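Local coordinates for protein DyP (Bjerkandera adusta, PDB 3VXJ) that probably works as a heme b peroxidase that oxidises dyes and phenolic substrates with hydrogen peroxide, and here holds 2,6-dimethoxyphenol, at residues Val27-Asn32 against Gly119-Gly124; Lys38-Thr43 against Ser140-Ser145; Gln62-Val67 against Ile123-Asp128. One frame throughout, in Å; residues are numbered along the deposited sequence.

Contact 1. Residues Val27-Asn32 against Gly119-Gly124; sequences VFFQVN and GVFLIG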
loop_
_atom_site.group_PDB
_atom_site.type_symbol
_atom_site.label_atom_id
_atom_site.label_comp_id
_atom_site.label_asym_id
_atom_site.label_seq_id
_atom_site.Cartn_x
_atom_site.Cartn_y
_atom_site.Cartn_z
ATOM N N VAL A 27 -6.028 -10.274 10.985
ATOM C CA VAL A 27 -6.941 -11.335 11.415
ATOM C C VAL A 27 -8.305 -11.038 10.807
ATOM O O VAL A 27 -9.011 -10.113 11.240
ATOM C CB VAL A 27 -7.051 -11.429 12.959
ATOM C CG1 VAL A 27 -7.977 -12.566 13.348
ATOM C CG2 VAL A 27 -5.673 -11.628 13.607
ATOM N N PHE A 28 -8.649 -11.798 9.777
ATOM C CA PHE A 28 -9.910 -11.630 9.064
ATOM C C PHE A 28 -10.977 -12.466 9.742
ATOM O O PHE A 28 -10.733 -13.619 10.084
ATOM C CB PHE A 28 -9.755 -12.013 7.586
ATOM C CG PHE A 28 -8.723 -11.187 6.861
ATOM C CD1 PHE A 28 -9.057 -9.947 6.324
ATOM C CD2 PHE A 28 -7.402 -11.621 6.775
ATOM C CE1 PHE A 28 -8.098 -9.172 5.677
ATOM C CE2 PHE A 28 -6.443 -10.851 6.138
ATOM C CZ PHE A 28 -6.782 -9.630 5.591
ATOM N N PHE A 29 -12.153 -11.887 9.941
ATOM C CA PHE A 29 -13.183 -12.563 10.708
ATOM C C PHE A 29 -14.575 -12.389 10.127
ATOM O O PHE A 29 -14.832 -11.489 9.308
ATOM C CB PHE A 29 -13.148 -12.110 12.183
ATOM C CG PHE A 29 -13.528 -10.670 12.390
ATOM C CD1 PHE A 29 -14.857 -10.319 12.637
ATOM C CD2 PHE A 29 -12.574 -9.657 12.314
ATOM C CE1 PHE A 29 -15.227 -8.998 12.809
ATOM C CE2 PHE A 29 -12.938 -8.331 12.499
ATOM C CZ PHE A 29 -14.267 -7.996 12.736
ATOM N N GLN A 30 -15.457 -13.284 10.562
ATOM C CA GLN A 30 -16.894 -13.177 10.388
ATOM C C GLN A 30 -17.527 -12.978 11.752
ATOM O O GLN A 30 -17.066 -13.551 12.744
ATOM C CB GLN A 30 -17.467 -14.483 9.851
ATOM C CG GLN A 30 -17.103 -14.902 8.475
ATOM C CD GLN A 30 -17.833 -16.186 8.092
ATOM O OE1 GLN A 30 -19.022 -16.352 8.388
ATOM N NE2 GLN A 30 -17.123 -17.102 7.443
ATOM N N VAL A 31 -18.612 -12.212 11.791
ATOM C CA VAL A 31 -19.425 -12.070 12.995
ATOM C C VAL A 31 -20.464 -13.192 13.040
ATOM O O VAL A 31 -21.227 -13.366 12.096
ATOM C CB VAL A 31 -20.152 -10.702 13.017
ATOM C CG1 VAL A 31 -21.089 -10.592 14.219
ATOM C CG2 VAL A 31 -19.157 -9.550 13.019
ATOM N N ASN A 32 -20.482 -13.942 14.141
ATOM C CA ASN A 32 -21.466 -15.012 14.340
ATOM C C ASN A 32 -22.692 -14.565 15.121
ATOM O O ASN A 32 -23.780 -15.090 14.923
ATOM C CB ASN A 32 -20.833 -16.199 15.068
ATOM C CG ASN A 32 -19.686 -16.816 14.300
ATOM O OD1 ASN A 32 -19.761 -17.017 13.085
ATOM N ND2 ASN A 32 -18.617 -17.140 15.011
ATOM N N GLY A 119 -14.634 -8.270 8.612
ATOM C CA GLY A 119 -13.713 -7.272 9.114
ATOM C C GLY A 119 -12.317 -7.810 9.268
ATOM O O GLY A 119 -12.047 -8.982 8.985
ATOM N N VAL A 120 -11.433 -6.934 9.729
ATOM C CA VAL A 120 -10.041 -7.280 9.957
ATOM C C VAL A 120 -9.500 -6.557 11.191
ATOM O O VAL A 120 -9.693 -5.340 11.346
ATOM C CB VAL A 120 -9.174 -6.993 8.684
ATOM C CG1 VAL A 120 -9.213 -5.504 8.271
ATOM C CG2 VAL A 120 -7.751 -7.500 8.878
ATOM N N PHE A 121 -8.846 -7.317 12.068
ATOM C CA PHE A 121 -8.024 -6.741 13.122
ATOM C C PHE A 121 -6.603 -6.661 12.576
ATOM O O PHE A 121 -6.082 -7.663 12.081
ATOM C CB PHE A 121 -7.976 -7.626 14.371
ATOM C CG PHE A 121 -9.276 -7.731 15.123
ATOM C CD1 PHE A 121 -9.539 -6.895 16.205
ATOM C CD2 PHE A 121 -10.205 -8.712 14.797
ATOM C CE1 PHE A 121 -10.729 -7.006 16.924
ATOM C CE2 PHE A 121 -11.397 -8.838 15.507
ATOM C CZ PHE A 121 -11.659 -7.987 16.578
ATOM N N LEU A 122 -5.997 -5.482 12.638
ATOM C CA LEU A 122 -4.591 -5.304 12.275
ATOM C C LEU A 122 -3.811 -5.205 13.561
ATOM O O LEU A 122 -4.058 -4.304 14.356
ATOM C CB LEU A 122 -4.369 -4.001 11.498
ATOM C CG LEU A 122 -5.092 -3.639 10.210
ATOM C CD1 LEU A 122 -6.525 -3.181 10.475
ATOM C CD2 LEU A 122 -4.297 -2.534 9.539
ATOM N N ILE A 123 -2.856 -6.108 13.740
ATOM C CA ILE A 123 -2.053 -6.144 14.956
ATOM C C ILE A 123 -0.604 -5.904 14.572
ATOM O O ILE A 123 -0.038 -6.689 13.805
ATOM C CB ILE A 123 -2.147 -7.514 15.683
ATOM C CG1 ILE A 123 -3.601 -7.916 15.941
ATOM C CG2 ILE A 123 -1.342 -7.480 16.996
ATOM C CD1 ILE A 123 -3.795 -9.389 16.275
ATOM N N GLY A 124 -0.014 -4.823 15.073
ATOM C CA GLY A 124 1.389 -4.507 14.796
ATOM C C GLY A 124 2.203 -4.714 16.050
ATOM O O GLY A 124 1.835 -4.225 17.114
#
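F29 lays its ring across the backbone of G119, its hydrogen-bonded partner on the antiparallel neighbouring strand. From CB, the torsion chi1 of 67° sends CG between the backbone N and the carbonyl carbon, the crowded position, and this turns the ring over the adjacent strand. F29 CG is still 4.1 Å from G119 O. CD2 comes to 3.4 Å from G119 O, and CE2 reaches F121 CE2, also at 3.4 Å. CZ ends 3.7 Å from G119 CA, which makes a CH-pi contact over one face of the ring. Because G119 has no side chain, the ring can lie directly on the main chain, an arrangement recognised in antiparallel sheets as aromatic rescue of glycine. The F29 and F121 side chains cross at about a right angle, while their ring planes meet obliquely at 42°.

Strands 23-31 and 119-125 are the two central strands of a four-stranded antiparallel sheet with strand order 2-3-1-4, the ferredoxin-like pattern of the dimeric alpha+beta barrel family. V27 and F121 exchange two backbone hydrogen bonds, V27 N to F121 O at 2.8 Å and F121 N to V27 O at 2.9 Å. A second pair links F29 and G119, and its bond from G119 N to F29 O is longer and more bent than the others.

The sheet has two differently used faces. V27, F29 and F121 share one of them, where F121 and I123 touch helix 128-142; V27 CG2 also meets I123 CD1 there. On the opposite face F28 and V120 form a non-hydrogen-bonded pair, with side chains lying alongside each other and pointing the same way. V120 CG2 sits over the F28 ring, 3.6 Å from CE1. Edge-to-face contact with F220 joins F28 to strand 216-225 of the second sheet.

Contact 2. Residues Lys38-Thr43 against Ser140-Ser145; sequences KTALKT and STFGSS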
loop_
_atom_site.group_PDB
_atom_site.type_symbol
_atom_site.label_atom_id
_atom_site.label_comp_id
_atom_site.label_asym_id
_atom_site.label_seq_id
_atom_site.Cartn_x
_atom_site.Cartn_y
_atom_site.Cartn_z
ATOM N N LYS A 38 -20.872 -6.991 19.805
ATOM C CA LYS A 38 -20.945 -5.590 20.199
ATOM C C LYS A 38 -20.496 -5.356 21.637
ATOM O O LYS A 38 -19.763 -4.411 21.895
ATOM C CB LYS A 38 -22.349 -5.038 19.966
ATOM C CG LYS A 38 -22.675 -4.879 18.485
ATOM C CD LYS A 38 -24.074 -4.379 18.262
ATOM C CE LYS A 38 -24.360 -4.349 16.775
ATOM N NZ LYS A 38 -25.505 -3.476 16.450
ATOM N N THR A 39 -20.903 -6.214 22.572
ATOM C CA THR A 39 -20.441 -6.062 23.943
ATOM C C THR A 39 -18.948 -6.379 24.063
ATOM O O THR A 39 -18.219 -5.672 24.766
ATOM C CB THR A 39 -21.311 -6.844 24.961
ATOM O OG1 THR A 39 -20.793 -6.646 26.285
ATOM C CG2 THR A 39 -21.362 -8.344 24.643
ATOM N N ALA A 40 -18.485 -7.412 23.360
ATOM C CA ALA A 40 -17.041 -7.688 23.305
ATOM C C ALA A 40 -16.271 -6.476 22.757
ATOM O O ALA A 40 -15.196 -6.146 23.253
ATOM C CB ALA A 40 -16.756 -8.932 22.479
ATOM N N LEU A 41 -16.824 -5.823 21.735
ATOM C CA LEU A 41 -16.177 -4.664 21.122
ATOM C C LEU A 41 -16.054 -3.496 22.097
ATOM O O LEU A 41 -15.011 -2.845 22.159
ATOM C CB LEU A 41 -16.927 -4.234 19.859
ATOM C CG LEU A 41 -16.243 -3.150 19.021
ATOM C CD1 LEU A 41 -14.867 -3.617 18.561
ATOM C CD2 LEU A 41 -17.090 -2.776 17.828
ATOM N N LYS A 42 -17.114 -3.242 22.863
ATOM C CA LYS A 42 -17.092 -2.192 23.876
ATOM C C LYS A 42 -16.054 -2.462 24.965
ATOM O O LYS A 42 -15.473 -1.526 25.504
ATOM C CB LYS A 42 -18.487 -1.982 24.468
ATOM C CG LYS A 42 -19.431 -1.247 23.523
ATOM C CD LYS A 42 -20.864 -1.217 24.041
ATOM C CE LYS A 42 -21.662 -0.112 23.366
ATOM N NZ LYS A 42 -23.092 -0.074 23.801
ATOM N N THR A 43 -15.825 -3.737 25.276
ATOM C CA THR A 43 -14.754 -4.149 26.183
ATOM C C THR A 43 -13.381 -3.926 25.548
ATOM O O THR A 43 -12.450 -3.426 26.186
ATOM C CB THR A 43 -14.876 -5.651 26.532
ATOM O OG1 THR A 43 -16.160 -5.905 27.111
ATOM C CG2 THR A 43 -13.799 -6.070 27.512
ATOM N N SER A 140 -10.029 -14.630 23.349
ATOM C CA SER A 140 -10.545 -14.624 24.719
ATOM C C SER A 140 -11.666 -13.601 24.910
ATOM O O SER A 140 -12.662 -13.875 25.581
ATOM C CB SER A 140 -9.412 -14.357 25.714
ATOM O OG SER A 140 -9.889 -14.387 27.051
ATOM N N THR A 141 -11.503 -12.424 24.318
ATOM C CA THR A 141 -12.470 -11.342 24.481
ATOM C C THR A 141 -13.727 -11.559 23.635
ATOM O O THR A 141 -14.849 -11.375 24.110
ATOM C CB THR A 141 -11.817 -9.976 24.169
ATOM O OG1 THR A 141 -10.726 -9.764 25.078
ATOM C CG2 THR A 141 -12.820 -8.834 24.324
ATOM N N PHE A 142 -13.542 -11.962 22.380
ATOM C CA PHE A 142 -14.671 -12.115 21.462
ATOM C C PHE A 142 -15.294 -13.499 21.494
ATOM O O PHE A 142 -16.486 -13.640 21.218
ATOM C CB PHE A 142 -14.275 -11.711 20.038
ATOM C CG PHE A 142 -14.052 -10.234 19.884
ATOM C CD1 PHE A 142 -15.087 -9.406 19.463
ATOM C CD2 PHE A 142 -12.821 -9.665 20.190
ATOM C CE1 PHE A 142 -14.895 -8.031 19.345
ATOM C CE2 PHE A 142 -12.615 -8.289 20.068
ATOM C CZ PHE A 142 -13.661 -7.472 19.650
ATOM N N GLY A 143 -14.494 -14.513 21.819
ATOM C CA GLY A 143 -14.989 -15.884 21.892
ATOM C C GLY A 143 -15.688 -16.302 20.614
ATOM O O GLY A 143 -15.250 -15.956 19.514
ATOM N N SER A 144 -16.801 -17.014 20.773
ATOM C CA SER A 144 -17.551 -17.533 19.633
ATOM C C SER A 144 -18.407 -16.482 18.915
ATOM O O SER A 144 -19.105 -16.817 17.961
ATOM C CB SER A 144 -18.424 -18.710 20.070
ATOM O OG SER A 144 -19.382 -18.283 21.012
ATOM N N SER A 145 -18.349 -15.219 19.353
ATOM C CA SER A 145 -19.056 -14.139 18.648
ATOM C C SER A 145 -18.456 -13.886 17.267
ATOM O O SER A 145 -19.098 -13.283 16.413
ATOM C CB SER A 145 -19.096 -12.839 19.464
ATOM O OG SER A 145 -17.848 -12.154 19.460
#
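A40 and F142 bring their CA atoms within 5.3 Å of each other, where helix 34-48 passes the last turn of helix 128-142. These two helices belong to the ferredoxin-like half of the fold built on strands 23-31, 65-71, 119-125 and 146-155, and they meet beside one another here. Residues 38-43 are helical throughout. The other segment leaves the helix at G143, whose phi is positive, and passes into a short 3-10 segment at S144 and S145. No hydrogen bond spans the two segments, so the junction rests on apolar contact.

A small side chain permits the close approach. A40 CB points at the second segment and lies 3.5 Å from both T141 O and F142 CD1. The F142 ring, with CG anti to its carbonyl carbon (chi1 -70°), reaches past A40 to L41. There CZ lies 4.2 Å from L41 CD1, the two side chains crossing obliquely. The F142 ring also meets Y44 of helix 34-48 edge-to-face, and F121 of strand 119-125 in the same way, the latter tying the helix end to the sheet.

Further out, T141 CG2 approaches A40 O at 3.7 Å and T43 CG2 at 4.3 Å, while T141 OG1 bonds back to D137 O. At the helix end, F142 O accepts two bonds from one residue and from the same face of its carbonyl plane: S145 N at 3.1 Å and S145 OG at 2.7 Å.

Contact 3. Residues Gln62-Val67 against Ile123-Asp128; sequences QPLAFV and IGSDQD
The F66 ring meets G124 O obliquely, while Q62 OE1 and P63 CG of its own segment lie at its edge, in the ring plane. K21 adds a cation-pi contact. F66 points to the face of the sheet on which its partner G124 carries no side chain. A second flat group, the amide of Q127, turns back on its own chain: NE2 gives a nearly straight bond, 2.6 Å long, to D126 O, which lies in the amide plane. Q127 takes the N-cap position just before helix 128-142.

F66 N to G124 O and G124 N to F66 O are both 2.8 Å, and both donors lie in the plane of the carbonyl they address. This is the hydrogen-bonded pair of an antiparallel ladder, followed by the non-hydrogen-bonded pair V67 and I123, and it joins edge strand 65-71 to strand 119-125.

Next to this pair a side chain adds a third bond across the segments. S125 OG, anti to its own backbone N (chi1 -164°), swings across to L64 O at 2.7 Å. The hydroxyl comes from above the carbonyl plane, 41° out of it, so it misses the lone-pair direction. S125 CB touches A65 CB at 3.8 Å, and A65 CB in turn lies 4.1 Å from I123 CG2. V67 CG1 approaches I123 CG1 more loosely, at 4.4 Å.

A65, V67, I123 and S125 thus form one face of the sheet, and helix 128-142 packs against it, with F130 on L64 and S125, F134 on A65, and T135 on I123. On the other face, F66 rests against M19 and T50 of loops and L55 of helix 52-55, while backbone hydrogen bonds of I123 with R25 and of S125 with K23 continue the sheet into strand 23-31.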
loop_
_atom_site.group_PDB
_atom_site.type_symbol
_atom_site.label_atom_id
_atom_site.label_comp_id
_atom_site.label_asym_id
_atom_site.label_seq_id
_atom_site.Cartn_x
_atom_site.Cartn_y
_atom_site.Cartn_z
ATOM N N GLN A 62 4.124 3.441 25.032
ATOM C CA GLN A 62 3.425 2.669 24.010
ATOM C C GLN A 62 3.179 1.219 24.434
ATOM O O GLN A 62 3.979 0.645 25.177
ATOM C CB GLN A 62 4.205 2.710 22.696
ATOM C CG GLN A 62 4.131 4.052 21.977
ATOM C CD GLN A 62 4.897 4.066 20.665
ATOM O OE1 GLN A 62 5.777 3.234 20.429
ATOM N NE2 GLN A 62 4.564 5.018 19.801
ATOM N N PRO A 63 2.067 0.619 23.963
ATOM C CA PRO A 63 1.843 -0.798 24.242
ATOM C C PRO A 63 2.770 -1.697 23.425
ATOM O O PRO A 63 3.400 -1.241 22.463
ATOM C CB PRO A 63 0.384 -1.010 23.828
ATOM C CG PRO A 63 0.123 0.043 22.814
ATOM C CD PRO A 63 0.934 1.223 23.235
ATOM N N LEU A 64 2.843 -2.966 23.811
ATOM C CA LEU A 64 3.666 -3.944 23.113
ATOM C C LEU A 64 3.131 -4.224 21.710
ATOM O O LEU A 64 3.889 -4.558 20.806
ATOM C CB LEU A 64 3.737 -5.239 23.917
ATOM C CG LEU A 64 4.718 -6.302 23.422
ATOM C CD1 LEU A 64 6.153 -5.779 23.428
ATOM C CD2 LEU A 64 4.601 -7.536 24.292
ATOM N N ALA A 65 1.820 -4.088 21.544
ATOM C CA ALA A 65 1.203 -4.211 20.234
ATOM C C ALA A 65 0.193 -3.103 19.993
ATOM O O ALA A 65 -0.476 -2.634 20.913
ATOM C CB ALA A 65 0.560 -5.584 20.066
ATOM N N PHE A 66 0.098 -2.695 18.731
ATOM C CA PHE A 66 -0.911 -1.754 18.282
ATOM C C PHE A 66 -2.012 -2.566 17.630
ATOM O O PHE A 66 -1.733 -3.525 16.903
ATOM C CB PHE A 66 -0.335 -0.792 17.236
ATOM C CG PHE A 66 0.905 -0.051 17.678
ATOM C CD1 PHE A 66 1.090 0.328 19.008
ATOM C CD2 PHE A 66 1.882 0.296 16.744
ATOM C CE1 PHE A 66 2.234 1.027 19.402
ATOM C CE2 PHE A 66 3.031 0.998 17.131
ATOM C CZ PHE A 66 3.204 1.363 18.465
ATOM N N VAL A 67 -3.263 -2.180 17.858
ATOM C CA VAL A 67 -4.380 -2.836 17.169
ATOM C C VAL A 67 -5.306 -1.812 16.527
ATOM O O VAL A 67 -5.686 -0.822 17.146
ATOM C CB VAL A 67 -5.203 -3.772 18.101
ATOM C CG1 VAL A 67 -6.205 -4.598 17.271
ATOM C CG2 VAL A 67 -4.276 -4.693 18.900
ATOM N N ILE A 123 -2.856 -6.108 13.740
ATOM C CA ILE A 123 -2.053 -6.144 14.956
ATOM C C ILE A 123 -0.604 -5.904 14.572
ATOM O O ILE A 123 -0.038 -6.689 13.805
ATOM C CB ILE A 123 -2.147 -7.514 15.683
ATOM C CG1 ILE A 123 -3.601 -7.916 15.941
ATOM C CG2 ILE A 123 -1.342 -7.480 16.996
ATOM C CD1 ILE A 123 -3.795 -9.389 16.275
ATOM N N GLY A 124 -0.014 -4.823 15.073
ATOM C CA GLY A 124 1.389 -4.507 14.796
ATOM C C GLY A 124 2.203 -4.714 16.050
ATOM O O GLY A 124 1.835 -4.225 17.114
ATOM N N SER A 125 3.291 -5.469 15.949
ATOM C CA SER A 125 4.126 -5.726 17.123
ATOM C C SER A 125 5.558 -6.049 16.730
ATOM O O SER A 125 5.906 -6.052 15.556
ATOM C CB SER A 125 3.518 -6.832 17.995
ATOM O OG SER A 125 4.107 -6.829 19.283
ATOM N N ASP A 126 6.391 -6.319 17.724
ATOM C CA ASP A 126 7.817 -6.487 17.492
ATOM C C ASP A 126 8.234 -7.931 17.212
ATOM O O ASP A 126 9.315 -8.152 16.657
ATOM C CB ASP A 126 8.597 -5.970 18.703
ATOM C CG ASP A 126 8.544 -4.453 18.857
ATOM O OD1 ASP A 126 8.189 -3.737 17.898
ATOM O OD2 ASP A 126 8.875 -3.972 19.962
ATOM N N GLN A 127 7.415 -8.901 17.627
ATOM C CA GLN A 127 7.754 -10.327 17.535
ATOM C C GLN A 127 6.511 -11.152 17.231
ATOM O O GLN A 127 5.409 -10.789 17.642
ATOM C CB GLN A 127 8.373 -10.838 18.842
ATOM C CG GLN A 127 9.677 -10.146 19.274
ATOM C CD GLN A 127 10.905 -10.573 18.468
ATOM O OE1 GLN A 127 11.674 -11.419 18.908
ATOM N NE2 GLN A 127 11.089 -9.980 17.287
ATOM N N ASP A 128 6.700 -12.273 16.541
ATOM C CA ASP A 128 5.600 -13.175 16.221
ATOM C C ASP A 128 4.887 -13.701 17.471
ATOM O O ASP A 128 3.666 -13.806 17.494
ATOM C CB ASP A 128 6.085 -14.327 15.346
ATOM C CG ASP A 128 6.409 -13.891 13.941
ATOM O OD1 ASP A 128 5.854 -12.869 13.484
ATOM O OD2 ASP A 128 7.213 -14.583 13.286
#

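From the N terminus, strand 23-31 is the first strand, and contact 1 closes a long loop by pairing it with strand 119-125. Helix 34-48 follows, and contact 2 closes a second loop where it meets the end of helix 128-142, so contact 2 crosses contact 1 along the chain. Contact 3 starts later, at 62-67, and finishes at 123-128, wholly within the span of contact 2. It shares I123 and G124 with contact 1, which makes strand 119-125 the common neighbour of strands 23-31 and 65-71. Contacts 1 and 2 also touch directly: N32 N probably bonds to S145 O. Contacts 2 and 3 stay about 8 Å apart at their nearest atoms, linked through helix 128-142.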